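Local atomic coordinates of pectinesterase A (Erwinia chrysanthemi, PDB entry 2NTP), a protein that catalyses the hydrolysis of methyl ester groups in pectin, releasing methanol, probably as the first step in maceration and soft-rotting of plant tissue. Residues 138-143 and 160-165. Sequence-based numbering, arbitrary orientation.
Sequences SGDRAY and GGRSFF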
ATOM      1  N   SER A 138      -7.237   8.814 -10.110  1.00 18.17           N
ATOM      2  CA  SER A 138      -8.628   9.276 -10.026  1.00 18.45           C
ATOM      3  C   SER A 138      -9.175   9.114  -8.615  1.00 18.08           C
ATOM      4  O   SER A 138     -10.347   9.418  -8.332  1.00 18.73           O
ATOM      5  CB  SER A 138      -9.499   8.493 -11.009  1.00 18.25           C
ATOM      6  OG  SER A 138      -8.994   8.606 -12.324  1.00 19.81           O
ATOM      7  N   GLY A 139      -8.323   8.596  -7.738  1.00 17.34           N
ATOM      8  CA  GLY A 139      -8.623   8.519  -6.331  1.00 16.02           C
ATOM      9  C   GLY A 139      -8.104   9.775  -5.669  1.00 15.16           C
ATOM     10  O   GLY A 139      -6.947  10.185  -5.873  1.00 15.39           O
ATOM     11  N   ASP A 140      -8.985  10.415  -4.916  1.00 13.57           N
ATOM     12  CA  ASP A 140      -8.597  11.463  -3.990  1.00 12.03           C
ATOM     13  C   ASP A 140      -9.532  11.371  -2.799  1.00 10.82           C
ATOM     14  O   ASP A 140     -10.705  11.032  -2.951  1.00 10.80           O
ATOM     15  CB  ASP A 140      -8.683  12.851  -4.641  1.00 11.97           C
ATOM     16  CG  ASP A 140      -8.115  13.954  -3.754  1.00 12.46           C
ATOM     17  OD1 ASP A 140      -7.238  13.672  -2.902  1.00 11.02           O
ATOM     18  OD2 ASP A 140      -8.546  15.119  -3.912  1.00 12.53           O
ATOM     19  N   ARG A 141      -8.994  11.659  -1.619  1.00  9.76           N
ATOM     20  CA  ARG A 141      -9.750  11.635  -0.371  1.00  9.04           C
ATOM     21  C   ARG A 141     -10.286  10.231  -0.068  1.00  8.71           C
ATOM     22  O   ARG A 141     -11.487  10.041   0.132  1.00  8.39           O
ATOM     23  CB  ARG A 141     -10.871  12.694  -0.391  1.00  9.05           C
ATOM     24  CG  ARG A 141     -10.375  14.110  -0.705  1.00  9.26           C
ATOM     25  CD  ARG A 141     -11.495  15.155  -0.608  1.00  9.53           C
ATOM     26  NE  ARG A 141     -12.593  14.881  -1.536  1.00 10.46           N
ATOM     27  CZ  ARG A 141     -12.686  15.363  -2.775  1.00 11.65           C
ATOM     28  NH1 ARG A 141     -11.748  16.163  -3.267  1.00 13.37           N
ATOM     29  NH2 ARG A 141     -13.726  15.042  -3.532  1.00 12.02           N
ATOM     30  N   ALA A 142      -9.373   9.255  -0.048  1.00  7.85           N
ATOM     31  CA  ALA A 142      -9.693   7.871   0.290  1.00  7.51           C
ATOM     32  C   ALA A 142      -9.279   7.583   1.729  1.00  7.18           C
ATOM     33  O   ALA A 142      -8.126   7.802   2.101  1.00  7.15           O
ATOM     34  CB  ALA A 142      -8.992   6.909  -0.668  1.00  7.50           C
ATOM     35  N   TYR A 143     -10.217   7.078   2.523  1.00  7.09           N
ATOM     36  CA  TYR A 143     -10.018   6.929   3.966  1.00  7.20           C
ATOM     37  C   TYR A 143     -10.166   5.473   4.378  1.00  7.07           C
ATOM     38  O   TYR A 143     -11.180   4.839   4.089  1.00  6.97           O
ATOM     39  CB  TYR A 143     -11.041   7.812   4.691  1.00  7.50           C
ATOM     40  CG  TYR A 143     -11.013   7.843   6.213  1.00  8.25           C
ATOM     41  CD1 TYR A 143      -9.871   7.494   6.948  1.00  8.47           C
ATOM     42  CD2 TYR A 143     -12.140   8.270   6.915  1.00  9.23           C
ATOM     43  CE1 TYR A 143      -9.876   7.543   8.357  1.00  9.04           C
ATOM     44  CE2 TYR A 143     -12.148   8.334   8.301  1.00  9.54           C
ATOM     45  CZ  TYR A 143     -11.021   7.969   9.017  1.00  9.80           C
ATOM     46  OH  TYR A 143     -11.057   8.048  10.392  1.00  9.68           O
ATOM     47  N   GLY A 160      -1.768   9.242  -7.262  1.00 12.33           N
ATOM     48  CA  GLY A 160      -2.674  10.385  -7.377  1.00 12.50           C
ATOM     49  C   GLY A 160      -2.779  11.284  -6.160  1.00 12.03           C
ATOM     50  O   GLY A 160      -1.809  11.927  -5.766  1.00 13.09           O
ATOM     51  N   GLY A 161      -3.974  11.332  -5.573  1.00 11.56           N
ATOM     52  CA  GLY A 161      -4.296  12.319  -4.552  1.00 10.69           C
ATOM     53  C   GLY A 161      -3.973  11.899  -3.131  1.00 10.10           C
ATOM     54  O   GLY A 161      -2.951  11.254  -2.876  1.00  9.98           O
ATOM     55  N   ARG A 162      -4.863  12.263  -2.210  1.00  9.33           N
ATOM     56  CA  ARG A 162      -4.643  12.054  -0.783  1.00  8.90           C
ATOM     57  C   ARG A 162      -5.371  10.826  -0.268  1.00  8.33           C
ATOM     58  O   ARG A 162      -6.534  10.596  -0.585  1.00  8.34           O
ATOM     59  CB  ARG A 162      -5.084  13.281   0.020  1.00  9.23           C
ATOM     60  CG  ARG A 162      -4.599  14.594  -0.558  1.00 11.26           C
ATOM     61  CD  ARG A 162      -5.754  15.337  -1.222  1.00 16.35           C
ATOM     62  NE  ARG A 162      -6.216  16.393  -0.349  1.00 17.84           N
ATOM     63  CZ  ARG A 162      -7.297  17.144  -0.535  1.00 16.93           C
ATOM     64  NH1 ARG A 162      -8.109  16.969  -1.577  1.00 16.51           N
ATOM     65  NH2 ARG A 162      -7.566  18.079   0.356  1.00 17.45           N
ATOM     66  N   SER A 163      -4.665  10.034   0.529  1.00  7.69           N
ATOM     67  CA  SER A 163      -5.270   8.904   1.219  1.00  7.25           C
ATOM     68  C   SER A 163      -4.851   8.951   2.680  1.00  6.68           C
ATOM     69  O   SER A 163      -3.772   9.445   3.008  1.00  6.59           O
ATOM     70  CB  SER A 163      -4.824   7.590   0.590  1.00  7.38           C
ATOM     71  OG  SER A 163      -3.415   7.539   0.551  1.00 10.06           O
ATOM     72  N   PHE A 164      -5.708   8.434   3.550  1.00  6.28           N
ATOM     73  CA  PHE A 164      -5.425   8.426   4.984  1.00  6.37           C
ATOM     74  C   PHE A 164      -5.723   7.043   5.535  1.00  6.15           C
ATOM     75  O   PHE A 164      -6.800   6.492   5.295  1.00  6.01           O
ATOM     76  CB  PHE A 164      -6.255   9.504   5.698  1.00  6.57           C
ATOM     77  CG  PHE A 164      -6.053   9.552   7.197  1.00  6.82           C
ATOM     78  CD1 PHE A 164      -4.780   9.682   7.749  1.00  7.80           C
ATOM     79  CD2 PHE A 164      -7.148   9.494   8.053  1.00  7.70           C
ATOM     80  CE1 PHE A 164      -4.598   9.732   9.138  1.00  8.57           C
ATOM     81  CE2 PHE A 164      -6.980   9.551   9.443  1.00  7.76           C
ATOM     82  CZ  PHE A 164      -5.704   9.668   9.984  1.00  7.97           C
ATOM     83  N   PHE A 165      -4.742   6.482   6.238  1.00  5.95           N
ATOM     84  CA  PHE A 165      -4.834   5.155   6.832  1.00  6.11           C
ATOM     85  C   PHE A 165      -4.684   5.295   8.334  1.00  6.38           C
ATOM     86  O   PHE A 165      -3.701   5.854   8.817  1.00  6.34           O
ATOM     87  CB  PHE A 165      -3.742   4.246   6.267  1.00  6.54           C
ATOM     88  CG  PHE A 165      -3.851   4.025   4.785  1.00  6.40           C
ATOM     89  CD1 PHE A 165      -3.359   4.975   3.887  1.00  7.36           C
ATOM     90  CD2 PHE A 165      -4.445   2.870   4.286  1.00  7.62           C
ATOM     91  CE1 PHE A 165      -3.468   4.781   2.515  1.00  7.37           C
ATOM     92  CE2 PHE A 165      -4.553   2.660   2.912  1.00  8.12           C
ATOM     93  CZ  PHE A 165      -4.068   3.621   2.026  1.00  7.76           C
TER
HETATM   94  O   HOH W   1      -6.089   9.281  -3.132  1.00 27.35           O
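Asp-140 and Arg-162 join two parallel runs of chain through both oxygens of a carboxylate. OD2 of Asp-140 receives NH1 of Arg-162 at 3.0 Å on its syn side, a little out of the carboxylate plane, while the same oxygen lies only 4° out of the guanidinium plane; the pair is a salt bridge. OD1 of Asp-140 turns back to the backbone N of Arg-162, although its exact place is less certain. Bends at chi2 (106°) and chi3 fold the Arg-162 chain over toward the carboxylate.

Arg-141 runs alongside Arg-162, with its CG 3.8 Å from NH1 of Arg-162. Their guanidinium planes are nearly perpendicular, and Asp-140 OD2 lies near both charges, although no N-H of Arg-141 points at it. Arg-141 NE has a salt bridge with Asp-97, and Arg-162 NH2 one with Asp-336, which would probably offset the proximity of like charges.

Backbone pairing confirms the parallel register: Ala-142 N donates to Arg-162 O at 3.2 Å, and Phe-164 N to Ala-142 O at 2.9 Å. On one face of the sheet, the rings of Tyr-143 and Phe-164 lie side by side. Their planes are 24° apart but slid so far that overlap is slight, with CE1 of Tyr-143 3.4 Å from CD2 of Phe-164.

The two segments lie on successive coils of the right-handed parallel beta-helix of pectinesterases. Strand 142-145 lies between 99-101 and 162-166, strand 182-186 continues the sheet beyond, Pro-339 touches both rings, and helix 330-334 packs on Phe-164.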